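Long-range contacts in arylesterase (Agrobacterium tumefaciens, PDB 3DCI), which probably hydrolyses ester bonds, as a putative arylesterase of the SGNH (GDSL-like) hydrolase family, and binds zinc: residues A28-T34 / R50-V54; L102-M108 / P148-A154; T111-P116 / G168-I172; G120-A125 / Q174-L178; P156-P162 / A202-V208. All blocks are in the same frame, centred on the assembly; numbering follows the deposited sequence.

Interaction 1: A28-T34 / R50-V54; sequences AFGDSLT and RWPDV. With ACY (acetic acid), chain M.
Trp51 and Thr34 make the polar centre of this contact, which joins two pieces of the SGNH hydrolase fold. Residues 28-34 run from the end of a central strand into the turn of the GDSL motif, Gly30-Asp31-Ser32-Leu33. Residues 50-54 hold the N-cap Arg50 and the first turn of helix 51-59.

The tight part is apolar and buried. Ala28 CB sits 3.5 Å from Trp51 CH2, oblique to the ring, and 3.8 Å from Pro52 CB. Thr34 CG2 meets Pro52 CG at the same separation. Pro52 CD lies over one face of the indole, offset toward its rim. Ile218 and Leu222 of helix 212-229 also pack on Trp51.

The other side is looser and wetter. One water accepts from Trp51 N and donates to Leu33 O and Thr34 O. Farther off, Ser32 N donates to atom O of a bound acetic acid at 2.9 Å. Ser32, His209 and Asp206 have the arrangement of a Ser-His-Asp triad, consistent with the family. The acetic acid, probably from the crystallisation liquor, may mark the substrate pocket. Asp31 caps the helix that follows, with OD1 accepting from Leu33 N.

Thr34 has CG2 anti to the backbone N and OG1 beside it (chi1 -61°), which turns the hydroxyl to the indole edge. There Trp51 NE1 donates to Thr34 OG1 at 2.9 Å, with OG1 tilted 18° from the ring plane.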
# COMPACT_ATOMS: atom_id res chain seq x y z
N ALA A 28 11.73 -20.94 -10.59
CA ALA A 28 12.97 -20.70 -9.85
C ALA A 28 12.92 -19.30 -9.27
O ALA A 28 13.28 -18.32 -9.93
CB ALA A 28 14.18 -20.87 -10.74
N PHE A 29 12.54 -19.22 -8.00
CA PHE A 29 12.19 -17.96 -7.35
C PHE A 29 13.25 -17.57 -6.33
O PHE A 29 13.51 -18.30 -5.37
CB PHE A 29 10.80 -18.13 -6.68
CG PHE A 29 10.18 -16.82 -6.24
CD1 PHE A 29 9.60 -15.96 -7.19
CD2 PHE A 29 10.13 -16.46 -4.90
CE1 PHE A 29 9.04 -14.77 -6.82
CE2 PHE A 29 9.54 -15.27 -4.50
CZ PHE A 29 8.99 -14.41 -5.46
N GLY A 30 13.87 -16.40 -6.50
CA GLY A 30 14.94 -16.00 -5.60
C GLY A 30 15.31 -14.55 -5.67
O GLY A 30 14.55 -13.73 -6.14
N ASP A 31 16.51 -14.26 -5.21
CA ASP A 31 17.01 -12.89 -5.13
C ASP A 31 18.18 -12.69 -6.10
O ASP A 31 18.21 -13.35 -7.13
CB ASP A 31 17.33 -12.53 -3.68
CG ASP A 31 18.32 -13.46 -3.03
OD1 ASP A 31 19.16 -14.05 -3.78
OD2 ASP A 31 18.25 -13.63 -1.77
N SER A 32 19.12 -11.80 -5.82
CA SER A 32 20.24 -11.60 -6.74
C SER A 32 21.14 -12.84 -6.92
O SER A 32 21.83 -12.96 -7.94
CB SER A 32 21.07 -10.35 -6.38
OG SER A 32 22.02 -10.67 -5.41
N LEU A 33 21.13 -13.78 -5.97
CA LEU A 33 21.90 -15.03 -6.17
C LEU A 33 21.29 -15.87 -7.31
O LEU A 33 21.98 -16.62 -7.99
CB LEU A 33 21.99 -15.86 -4.88
CG LEU A 33 22.42 -15.19 -3.55
CD1 LEU A 33 22.55 -16.25 -2.44
CD2 LEU A 33 23.69 -14.42 -3.65
N THR A 34 19.98 -15.71 -7.52
CA THR A 34 19.22 -16.40 -8.54
C THR A 34 19.24 -15.60 -9.86
O THR A 34 19.42 -16.17 -10.94
CB THR A 34 17.79 -16.65 -8.05
OG1 THR A 34 17.84 -17.49 -6.88
CG2 THR A 34 16.90 -17.28 -9.17
N ARG A 50 24.10 -19.18 -14.79
CA ARG A 50 23.01 -18.87 -13.84
C ARG A 50 22.33 -20.15 -13.39
O ARG A 50 22.09 -21.04 -14.20
CB ARG A 50 21.97 -17.98 -14.50
CG ARG A 50 22.45 -16.61 -14.88
CD ARG A 50 21.39 -15.91 -15.72
NE ARG A 50 22.05 -14.89 -16.50
CZ ARG A 50 21.56 -14.33 -17.58
NH1 ARG A 50 20.35 -14.68 -18.04
NH2 ARG A 50 22.28 -13.42 -18.19
N TRP A 51 22.00 -20.27 -12.11
CA TRP A 51 21.59 -21.58 -11.63
C TRP A 51 20.29 -22.08 -12.28
O TRP A 51 20.21 -23.26 -12.59
CB TRP A 51 21.62 -21.68 -10.09
CG TRP A 51 20.51 -21.09 -9.30
CD1 TRP A 51 20.57 -19.96 -8.52
CD2 TRP A 51 19.18 -21.61 -9.14
NE1 TRP A 51 19.36 -19.75 -7.90
CE2 TRP A 51 18.49 -20.74 -8.27
CE3 TRP A 51 18.50 -22.72 -9.67
CZ2 TRP A 51 17.17 -20.94 -7.92
CZ3 TRP A 51 17.19 -22.92 -9.31
CH2 TRP A 51 16.54 -22.03 -8.45
N PRO A 52 19.27 -21.20 -12.49
CA PRO A 52 18.07 -21.70 -13.18
C PRO A 52 18.31 -22.22 -14.60
O PRO A 52 17.77 -23.28 -14.94
CB PRO A 52 17.10 -20.50 -13.16
CG PRO A 52 17.59 -19.64 -12.03
CD PRO A 52 19.08 -19.81 -12.04
N ASP A 53 19.10 -21.52 -15.41
CA ASP A 53 19.48 -22.00 -16.76
C ASP A 53 20.31 -23.27 -16.74
O ASP A 53 20.15 -24.15 -17.61
CB ASP A 53 20.29 -20.94 -17.51
CG ASP A 53 20.46 -21.28 -19.00
OD1 ASP A 53 19.49 -21.02 -19.75
OD2 ASP A 53 21.55 -21.80 -19.42
N VAL A 54 21.26 -23.34 -15.81
CA VAL A 54 22.06 -24.55 -15.61
C VAL A 54 21.17 -25.73 -15.23
O VAL A 54 21.24 -26.78 -15.84
CB VAL A 54 23.16 -24.35 -14.52
CG1 VAL A 54 23.88 -25.67 -14.19
CG2 VAL A 54 24.18 -23.31 -14.98
C ACY M . 20.70 -10.06 -3.00
O ACY M . 19.59 -10.05 -3.52
OXT ACY M . 21.48 -9.09 -3.12
CH3 ACY M . 21.16 -11.24 -2.17
O HOH W 1 21.92 -17.55 -10.81

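Interaction 2: L102-M108 / P148-A154; sequences LDLVIIM and PKLLIVA
Strands 104-108 and 149-154 run parallel, 4.7 Å apart at closest approach and 16° from exact alignment. Five backbone hydrogen bonds join the two segments. They start with Lys149 N to Asp103 O and end with Val153 N to Ile107 O. Between these, Val105 N donates to Lys149 O, Leu151 N to Val105 O and Ile107 N to Leu151 O. CA-H...O contacts add to them, as from Ile106 CA to Leu151 O.

On one face Ile106 and Leu151 lie side by side and point the same way. Ile106 CG2 presses on Val153 CG2 at 3.5 Å, tighter than usual for two carbons. The selenium of Met108, a selenomethionine, rests 3.7 Å from Val153 CG1. Val226 of helix 212-229 covers Leu104 and Ile106 here. The side chain of Leu151 is about 4 Å from that of the zinc ligand His192.

The pair belongs to the central parallel sheet of the SGNH hydrolase fold. Helix 122-138 links the two strands as a beta-alpha-beta crossover and packs on the other face, where Met129 touches Ile107 and Ile152.

On that face Leu150 CD1 reaches Ile107 CD1 at 3.9 Å and Val105 CG1 at 4.1 Å. Its CG is anti to the backbone N (chi1 178°), which sends the branch across toward the neighbouring strand. Before strand 149-154, Pro148 CB lies 3.4 Å from Leu102 O and 3.9 Å from Val105 CG2.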
# COMPACT_ATOMS: atom_id res chain seq x y z
N LEU A 102 2.13 -25.15 -12.65
CA LEU A 102 3.51 -25.41 -12.31
C LEU A 102 3.61 -26.77 -11.62
O LEU A 102 2.76 -27.13 -10.80
CB LEU A 102 4.01 -24.34 -11.37
CG LEU A 102 4.40 -23.01 -12.01
CD1 LEU A 102 4.37 -21.93 -10.93
CD2 LEU A 102 5.77 -23.16 -12.72
N ASP A 103 4.66 -27.52 -11.90
CA ASP A 103 4.84 -28.80 -11.22
C ASP A 103 5.66 -28.64 -9.94
O ASP A 103 5.48 -29.40 -9.00
CB ASP A 103 5.50 -29.78 -12.15
CG ASP A 103 4.68 -30.02 -13.38
OD1 ASP A 103 3.61 -30.63 -13.24
OD2 ASP A 103 5.11 -29.62 -14.47
N LEU A 104 6.56 -27.65 -9.93
CA LEU A 104 7.47 -27.42 -8.82
C LEU A 104 7.82 -25.93 -8.69
O LEU A 104 8.06 -25.25 -9.68
CB LEU A 104 8.77 -28.21 -9.02
CG LEU A 104 9.94 -28.06 -8.02
CD1 LEU A 104 9.57 -28.60 -6.63
CD2 LEU A 104 11.20 -28.80 -8.56
N VAL A 105 7.85 -25.46 -7.46
CA VAL A 105 8.38 -24.18 -7.14
C VAL A 105 9.64 -24.41 -6.32
O VAL A 105 9.63 -25.18 -5.35
CB VAL A 105 7.36 -23.32 -6.33
CG1 VAL A 105 8.01 -22.00 -5.83
CG2 VAL A 105 6.07 -23.09 -7.14
N ILE A 106 10.70 -23.73 -6.69
CA ILE A 106 11.95 -23.73 -5.93
C ILE A 106 12.17 -22.32 -5.40
O ILE A 106 12.12 -21.35 -6.16
CB ILE A 106 13.18 -24.13 -6.78
CG1 ILE A 106 12.99 -25.47 -7.51
CG2 ILE A 106 14.46 -24.18 -5.87
CD1 ILE A 106 14.17 -25.86 -8.51
N ILE A 107 12.40 -22.18 -4.11
CA ILE A 107 12.60 -20.84 -3.53
C ILE A 107 13.94 -20.82 -2.81
O ILE A 107 14.14 -21.61 -1.89
CB ILE A 107 11.51 -20.45 -2.52
CG1 ILE A 107 10.13 -20.60 -3.14
CG2 ILE A 107 11.77 -19.01 -1.96
CD1 ILE A 107 8.98 -20.27 -2.18
N MSE A 108 14.84 -19.94 -3.25
CA MSE A 108 16.07 -19.63 -2.54
C MSE A 108 16.07 -18.17 -2.08
O MSE A 108 16.31 -17.26 -2.87
CB MSE A 108 17.31 -19.92 -3.39
CG MSE A 108 18.61 -19.85 -2.56
SE MSE A 108 20.17 -20.58 -3.50
CE MSE A 108 20.55 -19.10 -4.65
N PRO A 148 1.60 -27.08 -7.05
CA PRO A 148 2.97 -27.52 -7.25
C PRO A 148 3.61 -28.12 -5.99
O PRO A 148 3.20 -27.78 -4.88
CB PRO A 148 3.72 -26.22 -7.62
CG PRO A 148 2.72 -25.13 -7.61
CD PRO A 148 1.48 -25.62 -6.98
N LYS A 149 4.65 -28.93 -6.18
CA LYS A 149 5.54 -29.31 -5.12
C LYS A 149 6.44 -28.12 -4.80
O LYS A 149 6.49 -27.16 -5.57
CB LYS A 149 6.37 -30.52 -5.53
CG LYS A 149 5.53 -31.80 -5.57
CD LYS A 149 6.20 -32.88 -6.39
CE LYS A 149 5.31 -34.13 -6.49
NZ LYS A 149 4.93 -34.63 -5.12
N LEU A 150 7.12 -28.18 -3.66
CA LEU A 150 7.97 -27.09 -3.18
C LEU A 150 9.32 -27.64 -2.74
O LEU A 150 9.40 -28.62 -2.00
CB LEU A 150 7.30 -26.36 -2.01
CG LEU A 150 8.06 -25.21 -1.35
CD1 LEU A 150 8.30 -24.06 -2.34
CD2 LEU A 150 7.33 -24.70 -0.10
N LEU A 151 10.38 -26.97 -3.17
CA LEU A 151 11.72 -27.21 -2.72
C LEU A 151 12.22 -25.89 -2.14
O LEU A 151 12.30 -24.89 -2.84
CB LEU A 151 12.57 -27.66 -3.88
CG LEU A 151 14.08 -27.86 -3.67
CD1 LEU A 151 14.40 -28.87 -2.54
CD2 LEU A 151 14.72 -28.28 -5.02
N ILE A 152 12.48 -25.92 -0.82
CA ILE A 152 12.99 -24.81 -0.04
C ILE A 152 14.50 -24.95 -0.07
O ILE A 152 15.01 -25.98 0.29
CB ILE A 152 12.46 -24.92 1.44
CG1 ILE A 152 10.95 -24.69 1.47
CG2 ILE A 152 13.16 -23.94 2.38
CD1 ILE A 152 10.28 -25.10 2.83
N VAL A 153 15.20 -23.90 -0.55
CA VAL A 153 16.64 -23.89 -0.68
C VAL A 153 17.29 -22.84 0.23
O VAL A 153 16.97 -21.64 0.15
CB VAL A 153 17.04 -23.66 -2.12
CG1 VAL A 153 18.58 -23.68 -2.25
CG2 VAL A 153 16.42 -24.75 -3.04
N ALA A 154 18.18 -23.29 1.11
CA ALA A 154 18.90 -22.37 1.97
C ALA A 154 20.05 -21.81 1.13
O ALA A 154 20.75 -22.59 0.49
CB ALA A 154 19.43 -23.07 3.23

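Interaction 3: T111-P116 / G168-I172; sequences TNDIKP and GGRDI. With ACY (acetic acid), chain M.
Arg170 reaches from loop 168-172 to loop 111-116, and its side chain carries both direct hydrogen bonds of the contact. From CB the chain runs extended to NE, with chi2 174° and chi3 -177°. CG lies 4.1 Å from Ile114 O, a loose approach. CD lies 3.3 Å from Thr111 O and 4.1 Å from Ile114 CG1, and the side chains of Ile114 and Arg170 cross at about a right angle. NE donates to Thr111 O at 2.7 Å. The oxygen is in the guanidinium plane, while the donor stands 42° out of the carbonyl plane. At the tip NH2 donates to Asn112 OD1 at 2.9 Å, again in the guanidinium plane and close to the line of the C=O bond. NH1 is held by Ala167 O.

Lys115 runs alongside. Its CG lies over one guanidinium face, offset toward the rim, and its CE is 3.3 Å from Arg170 NH2. The two bonds and this cover should fix the rotation of the group.

Both loops follow strands of the SGNH hydrolase sheet and sit at its C-terminal end. Asn112 ND2 donates to O of a bound acetic acid at 3.0 Å in an almost straight bond, and also to Arg73 O. In SGNH enzymes an asparagine in this region commonly contributes to the oxyanion hole, and Asn112 is placed consistently with that role.

A water accepts from Asp171 N; its approach to Ile114 O is doubtfully short. Pro116 packs on Gly168 and Gly169, with CD 3.1 Å from Gly168 O. Pro116 also touches Arg121 of a neighbouring subunit.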
# COMPACT_ATOMS: atom_id res chain seq x y z
N THR A 111 18.87 -14.41 2.44
CA THR A 111 20.05 -13.54 2.48
C THR A 111 19.72 -12.07 2.77
O THR A 111 20.46 -11.39 3.45
CB THR A 111 20.84 -13.67 1.15
OG1 THR A 111 21.20 -15.05 0.95
CG2 THR A 111 22.09 -12.79 1.16
N ASN A 112 18.61 -11.58 2.22
CA ASN A 112 18.17 -10.20 2.48
C ASN A 112 17.33 -10.05 3.74
O ASN A 112 17.30 -8.98 4.31
CB ASN A 112 17.43 -9.66 1.28
CG ASN A 112 18.32 -9.58 0.08
OD1 ASN A 112 19.46 -9.14 0.19
ND2 ASN A 112 17.85 -10.07 -1.03
N ASP A 113 16.70 -11.14 4.17
CA ASP A 113 15.89 -11.14 5.39
C ASP A 113 16.74 -11.00 6.64
O ASP A 113 16.23 -10.61 7.69
CB ASP A 113 15.07 -12.43 5.51
CG ASP A 113 14.18 -12.66 4.28
OD1 ASP A 113 14.71 -12.87 3.17
OD2 ASP A 113 12.95 -12.71 4.45
N ILE A 114 18.03 -11.32 6.51
CA ILE A 114 18.97 -11.17 7.62
C ILE A 114 19.72 -9.83 7.58
O ILE A 114 20.59 -9.59 8.41
CB ILE A 114 19.95 -12.39 7.73
CG1 ILE A 114 20.87 -12.50 6.50
CG2 ILE A 114 19.15 -13.70 7.92
CD1 ILE A 114 22.04 -13.48 6.66
N LYS A 115 19.38 -8.95 6.63
CA LYS A 115 19.84 -7.56 6.69
C LYS A 115 19.33 -6.94 8.00
O LYS A 115 18.25 -7.30 8.48
CB LYS A 115 19.33 -6.72 5.52
CG LYS A 115 19.88 -6.99 4.11
CD LYS A 115 19.22 -6.03 3.08
CE LYS A 115 19.76 -6.21 1.66
NZ LYS A 115 19.06 -5.43 0.56
N PRO A 116 20.08 -5.98 8.57
CA PRO A 116 19.60 -5.31 9.77
C PRO A 116 18.20 -4.72 9.67
O PRO A 116 17.45 -4.79 10.64
CB PRO A 116 20.61 -4.15 9.96
CG PRO A 116 21.88 -4.66 9.33
CD PRO A 116 21.40 -5.49 8.14
N GLY A 168 26.57 -5.32 3.87
CA GLY A 168 25.18 -5.02 4.21
C GLY A 168 24.83 -5.24 5.67
O GLY A 168 23.66 -5.35 6.00
N GLY A 169 25.85 -5.32 6.53
CA GLY A 169 25.66 -5.53 7.95
C GLY A 169 25.12 -6.90 8.34
O GLY A 169 24.69 -7.09 9.48
N ARG A 170 25.17 -7.86 7.42
CA ARG A 170 24.68 -9.21 7.71
C ARG A 170 25.64 -9.94 8.66
O ARG A 170 26.84 -9.71 8.65
CB ARG A 170 24.47 -10.03 6.45
CG ARG A 170 23.46 -9.43 5.45
CD ARG A 170 23.45 -10.26 4.19
NE ARG A 170 22.59 -9.78 3.09
CZ ARG A 170 22.90 -8.82 2.22
NH1 ARG A 170 24.02 -8.13 2.33
NH2 ARG A 170 22.05 -8.52 1.26
N ASP A 171 25.07 -10.82 9.47
CA ASP A 171 25.79 -11.56 10.47
C ASP A 171 26.02 -12.98 9.97
O ASP A 171 25.08 -13.65 9.56
CB ASP A 171 24.95 -11.56 11.74
CG ASP A 171 25.60 -12.30 12.88
OD1 ASP A 171 26.15 -11.65 13.79
OD2 ASP A 171 25.55 -13.54 12.88
N ILE A 172 27.27 -13.45 10.02
CA ILE A 172 27.62 -14.78 9.53
C ILE A 172 26.87 -15.87 10.28
O ILE A 172 26.27 -16.76 9.68
CB ILE A 172 29.14 -15.04 9.65
CG1 ILE A 172 29.91 -14.17 8.66
CG2 ILE A 172 29.47 -16.53 9.38
CD1 ILE A 172 31.44 -14.31 8.76
C ACY M . 20.70 -10.06 -3.00
O ACY M . 19.59 -10.05 -3.52
OXT ACY M . 21.48 -9.09 -3.12
CH3 ACY M . 21.16 -11.24 -2.17
O HOH W 2 22.23 -10.73 9.97

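Interaction 4: G120-A125 / Q174-L178; sequences GRAEAA and QSMRL
Two guanidinium groups share the carboxylate of Glu123. That of Arg177 has Ala122 CB over one face, 3.7 Å above its plane, with Glu123 and Gln174 at its edges. That of Arg121 has Gln174 NE2 over one face, offset toward the rim, and Glu123 at its edge. The two guanidinium planes are 60° apart.

Together they form a salt-bridge network between the start of helix 122-138 and the type I turn Ser175-Leu178, on the outside of the SGNH hydrolase fold. Arg121 grips Glu123 side-on, with NE on OE1 and NH2 on the syn lone pair of OE2. Arg177 NH1 donates to Glu123 OE1 at 3.0 Å, from the face opposite Arg121 NE; the bonds of Arg177 to Glu123 OE2 are weak. Arg121 NH2 and Arg177 NH1 stand 3.3 Å apart, and the shared carboxylate probably offsets their like charges. Arg121 packs on Pro116 and Glu123 on Gly169 of a neighbouring subunit.

Gln174 folds back at chi2 (-61°), which turns its amide toward Arg121. Its OE1 takes two bonds in the carbonyl plane, from Ala122 N at 3.0 Å and from Arg177 NH1 at 2.9 Å. The oxygen thus ties the helix start to the arginine.

Away from the charges the contact is carbon on carbon. Ala122 CB meets Leu178 CD2 at 4.1 Å, and Leu178 CD2 presses on Ala125 CB at 3.4 Å, closer than carbons usually come.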
# COMPACT_ATOMS: atom_id res chain seq x y z
N GLY A 120 17.90 -8.59 11.30
CA GLY A 120 19.27 -9.03 11.48
C GLY A 120 19.42 -10.49 11.85
O GLY A 120 20.53 -10.92 12.09
N ARG A 121 18.32 -11.25 11.83
CA ARG A 121 18.28 -12.62 12.38
C ARG A 121 17.55 -13.62 11.49
O ARG A 121 16.76 -13.25 10.65
CB ARG A 121 17.62 -12.61 13.76
CG ARG A 121 18.42 -11.89 14.84
CD ARG A 121 17.68 -11.90 16.16
NE ARG A 121 17.41 -13.27 16.62
CZ ARG A 121 18.20 -13.95 17.46
NH1 ARG A 121 19.32 -13.39 17.97
NH2 ARG A 121 17.89 -15.19 17.84
N ALA A 122 17.80 -14.90 11.72
CA ALA A 122 17.24 -15.98 10.92
C ALA A 122 15.72 -16.18 11.12
O ALA A 122 15.05 -16.69 10.20
CB ALA A 122 17.98 -17.27 11.22
N GLU A 123 15.21 -15.77 12.29
CA GLU A 123 13.78 -15.95 12.65
C GLU A 123 12.88 -15.38 11.57
O GLU A 123 11.91 -16.02 11.16
CB GLU A 123 13.39 -15.28 13.99
CG GLU A 123 13.70 -16.04 15.28
CD GLU A 123 15.14 -15.82 15.78
OE1 GLU A 123 15.94 -15.19 15.04
OE2 GLU A 123 15.47 -16.29 16.90
N ALA A 124 13.19 -14.16 11.14
CA ALA A 124 12.39 -13.51 10.11
C ALA A 124 12.41 -14.28 8.78
O ALA A 124 11.41 -14.31 8.05
CB ALA A 124 12.85 -12.02 9.92
N ALA A 125 13.55 -14.88 8.45
CA ALA A 125 13.66 -15.65 7.22
C ALA A 125 12.82 -16.92 7.28
O ALA A 125 12.11 -17.21 6.32
CB ALA A 125 15.10 -15.97 6.87
N GLN A 174 24.11 -15.81 11.93
CA GLN A 174 22.69 -15.87 11.59
C GLN A 174 22.43 -16.53 10.23
O GLN A 174 21.50 -17.31 10.12
CB GLN A 174 22.04 -14.49 11.62
CG GLN A 174 22.00 -13.88 13.03
CD GLN A 174 21.18 -14.72 14.00
OE1 GLN A 174 20.10 -15.20 13.66
NE2 GLN A 174 21.69 -14.90 15.20
N SER A 175 23.25 -16.21 9.22
CA SER A 175 23.12 -16.83 7.91
C SER A 175 23.30 -18.36 7.98
O SER A 175 22.71 -19.09 7.19
CB SER A 175 24.14 -16.25 6.94
OG SER A 175 25.47 -16.60 7.31
N MSE A 176 24.12 -18.81 8.94
CA MSE A 176 24.42 -20.23 9.12
C MSE A 176 23.26 -20.97 9.78
O MSE A 176 23.21 -22.21 9.79
CB MSE A 176 25.68 -20.40 9.97
CG MSE A 176 26.99 -20.02 9.28
SE MSE A 176 28.47 -20.25 10.52
CE MSE A 176 29.99 -19.87 9.34
N ARG A 177 22.31 -20.23 10.35
CA ARG A 177 21.12 -20.81 10.94
C ARG A 177 20.04 -21.14 9.90
O ARG A 177 19.08 -21.84 10.20
CB ARG A 177 20.51 -19.87 11.99
CG ARG A 177 21.32 -19.64 13.27
CD ARG A 177 20.60 -18.59 14.16
NE ARG A 177 19.34 -19.11 14.72
CZ ARG A 177 18.31 -18.37 15.17
NH1 ARG A 177 18.34 -17.04 15.13
NH2 ARG A 177 17.22 -18.98 15.66
N LEU A 178 20.18 -20.61 8.68
CA LEU A 178 19.13 -20.78 7.68
C LEU A 178 18.97 -22.24 7.27
O LEU A 178 17.84 -22.72 7.15
CB LEU A 178 19.37 -19.88 6.46
CG LEU A 178 19.26 -18.37 6.70
CD1 LEU A 178 19.61 -17.56 5.43
CD2 LEU A 178 17.87 -17.98 7.19

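Interaction 5: P156-P162 / A202-V208; sequences PPCVAGP and ASPVDGV
Cys158 has its SG anti to the carbonyl carbon (chi1 -63°), beside the backbone N, which leaves the sulfur in loose contact with Val208 CG2, 4.0 Å away. Val159 has chi1 -64°, with CG2 between the backbone N and the carbonyl carbon. That branch reaches Ala202 CB at 3.8 Å and also touches Gly207 CA.

One direct backbone bond joins the loops: Val159 N donates to Gly207 O at 2.9 Å. Cys158 CA comes within 3.2 Å of the same oxygen. Gly207 has a positive phi of 76°, and its bare CA faces the backbone of Val159 to Gly161 at close quarters. Ala202 CB rests 3.3 Å from Pro157 O. At the outer end Pro162 CG lies 3.3 Å from Val205 O.

Two waters complete the seam. One donates to Pro156 O and Val208 O. The other donates to Pro157 O and accepts from Ala202 N.

The 202-208 loop is shaped by its own side chains. Ser203 OG accepts from Val205 N in an ST turn, and Asp206 OD1 accepts from Val208 N at 2.8 Å in an Asx turn. Asp206 OD2 is hydrogen-bonded to His209 ND1, consistent with a catalytic triad as in SGNH hydrolases.

Residues 156-162 follow strand 149-154 and lead toward helix 172-175, where Ser175 OG accepts from Cys158 N. Residues 202-208 link strand 192-195 to helix 212-229.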
# COMPACT_ATOMS: atom_id res chain seq x y z
N PRO A 156 23.76 -20.15 0.34
CA PRO A 156 25.03 -20.37 1.03
C PRO A 156 25.25 -19.27 2.06
O PRO A 156 24.86 -18.14 1.80
CB PRO A 156 26.07 -20.26 -0.09
CG PRO A 156 25.28 -20.47 -1.35
CD PRO A 156 23.95 -19.90 -1.10
N PRO A 157 25.83 -19.60 3.23
CA PRO A 157 26.03 -18.59 4.26
C PRO A 157 27.00 -17.49 3.86
O PRO A 157 27.88 -17.69 3.00
CB PRO A 157 26.57 -19.38 5.45
CG PRO A 157 27.09 -20.63 4.88
CD PRO A 157 26.28 -20.93 3.67
N CYS A 158 26.86 -16.33 4.50
CA CYS A 158 27.80 -15.24 4.34
C CYS A 158 29.19 -15.59 4.91
O CYS A 158 29.33 -16.45 5.78
CB CYS A 158 27.25 -13.97 5.01
SG CYS A 158 25.72 -13.43 4.21
N VAL A 159 30.20 -14.90 4.40
CA VAL A 159 31.55 -15.07 4.90
C VAL A 159 32.14 -13.69 5.10
O VAL A 159 31.50 -12.70 4.78
CB VAL A 159 32.42 -15.92 3.93
CG1 VAL A 159 31.86 -17.36 3.83
CG2 VAL A 159 32.53 -15.26 2.57
N ALA A 160 33.34 -13.64 5.67
CA ALA A 160 34.02 -12.37 5.87
C ALA A 160 34.21 -11.71 4.52
O ALA A 160 34.84 -12.28 3.62
CB ALA A 160 35.36 -12.58 6.56
N GLY A 161 33.62 -10.52 4.36
CA GLY A 161 33.96 -9.62 3.27
C GLY A 161 35.29 -8.95 3.57
O GLY A 161 35.93 -9.24 4.59
N PRO A 162 35.71 -8.03 2.69
CA PRO A 162 37.02 -7.35 2.82
C PRO A 162 37.28 -6.70 4.19
O PRO A 162 38.40 -6.81 4.73
CB PRO A 162 36.96 -6.28 1.72
CG PRO A 162 36.00 -6.82 0.71
CD PRO A 162 34.97 -7.59 1.48
N ALA A 202 29.82 -18.40 -0.47
CA ALA A 202 29.85 -16.96 -0.74
C ALA A 202 31.24 -16.48 -1.17
O ALA A 202 32.26 -17.03 -0.74
CB ALA A 202 29.42 -16.20 0.51
N SER A 203 31.28 -15.47 -2.02
CA SER A 203 32.57 -14.88 -2.44
C SER A 203 33.15 -13.98 -1.33
O SER A 203 32.41 -13.23 -0.70
CB SER A 203 32.37 -14.05 -3.70
OG SER A 203 33.57 -13.45 -4.11
N PRO A 204 34.48 -14.03 -1.12
CA PRO A 204 35.07 -13.06 -0.19
C PRO A 204 35.18 -11.63 -0.75
O PRO A 204 35.53 -10.72 0.00
CB PRO A 204 36.46 -13.64 0.06
CG PRO A 204 36.76 -14.43 -1.17
CD PRO A 204 35.47 -14.97 -1.66
N VAL A 205 34.91 -11.44 -2.04
CA VAL A 205 34.87 -10.10 -2.64
C VAL A 205 33.86 -9.20 -1.91
O VAL A 205 34.12 -8.03 -1.67
CB VAL A 205 34.56 -10.17 -4.16
CG1 VAL A 205 34.16 -8.82 -4.70
CG2 VAL A 205 35.77 -10.69 -4.94
N ASP A 206 32.70 -9.75 -1.54
CA ASP A 206 31.77 -9.01 -0.70
C ASP A 206 31.19 -9.79 0.48
O ASP A 206 30.43 -9.22 1.26
CB ASP A 206 30.65 -8.39 -1.55
CG ASP A 206 29.69 -9.39 -2.11
OD1 ASP A 206 29.79 -10.61 -1.84
OD2 ASP A 206 28.80 -8.94 -2.84
N GLY A 207 31.57 -11.05 0.62
CA GLY A 207 31.07 -11.89 1.70
C GLY A 207 29.65 -12.40 1.54
O GLY A 207 29.16 -13.11 2.41
N VAL A 208 28.98 -12.06 0.44
CA VAL A 208 27.54 -12.31 0.31
C VAL A 208 27.13 -13.02 -1.01
O VAL A 208 26.42 -14.02 -0.99
CB VAL A 208 26.74 -10.99 0.49
CG1 VAL A 208 25.24 -11.19 0.22
CG2 VAL A 208 27.00 -10.40 1.89
O HOH W 3 25.40 -15.27 1.43
O HOH W 4 29.37 -19.81 2.23

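How the interactions relate
Interactions 1 and 2 are buried and share the central sheet: Phe29 is hydrogen-bonded through its backbone to Ile106 and Met108, so strands 24-30 and 104-108 are neighbours. Interaction 2 is regular backbone bonding with apolar side chains; interaction 1 adds a tryptophan and a water. Interactions 3, 4 and 5 are only partly buried and join loops and helix starts. Arginine bonds dominate interactions 3 and 4, whose centres are 8 Å apart, whereas interaction 5 relies on backbone, prolines and waters. Interactions 1 and 3 both touch the acetic acid. Interactions 1 and 5 hold Ser32 and Asp206 of the probable triad. Unlike interactions 2 and 5, interactions 3 and 4 also touch neighbouring subunits.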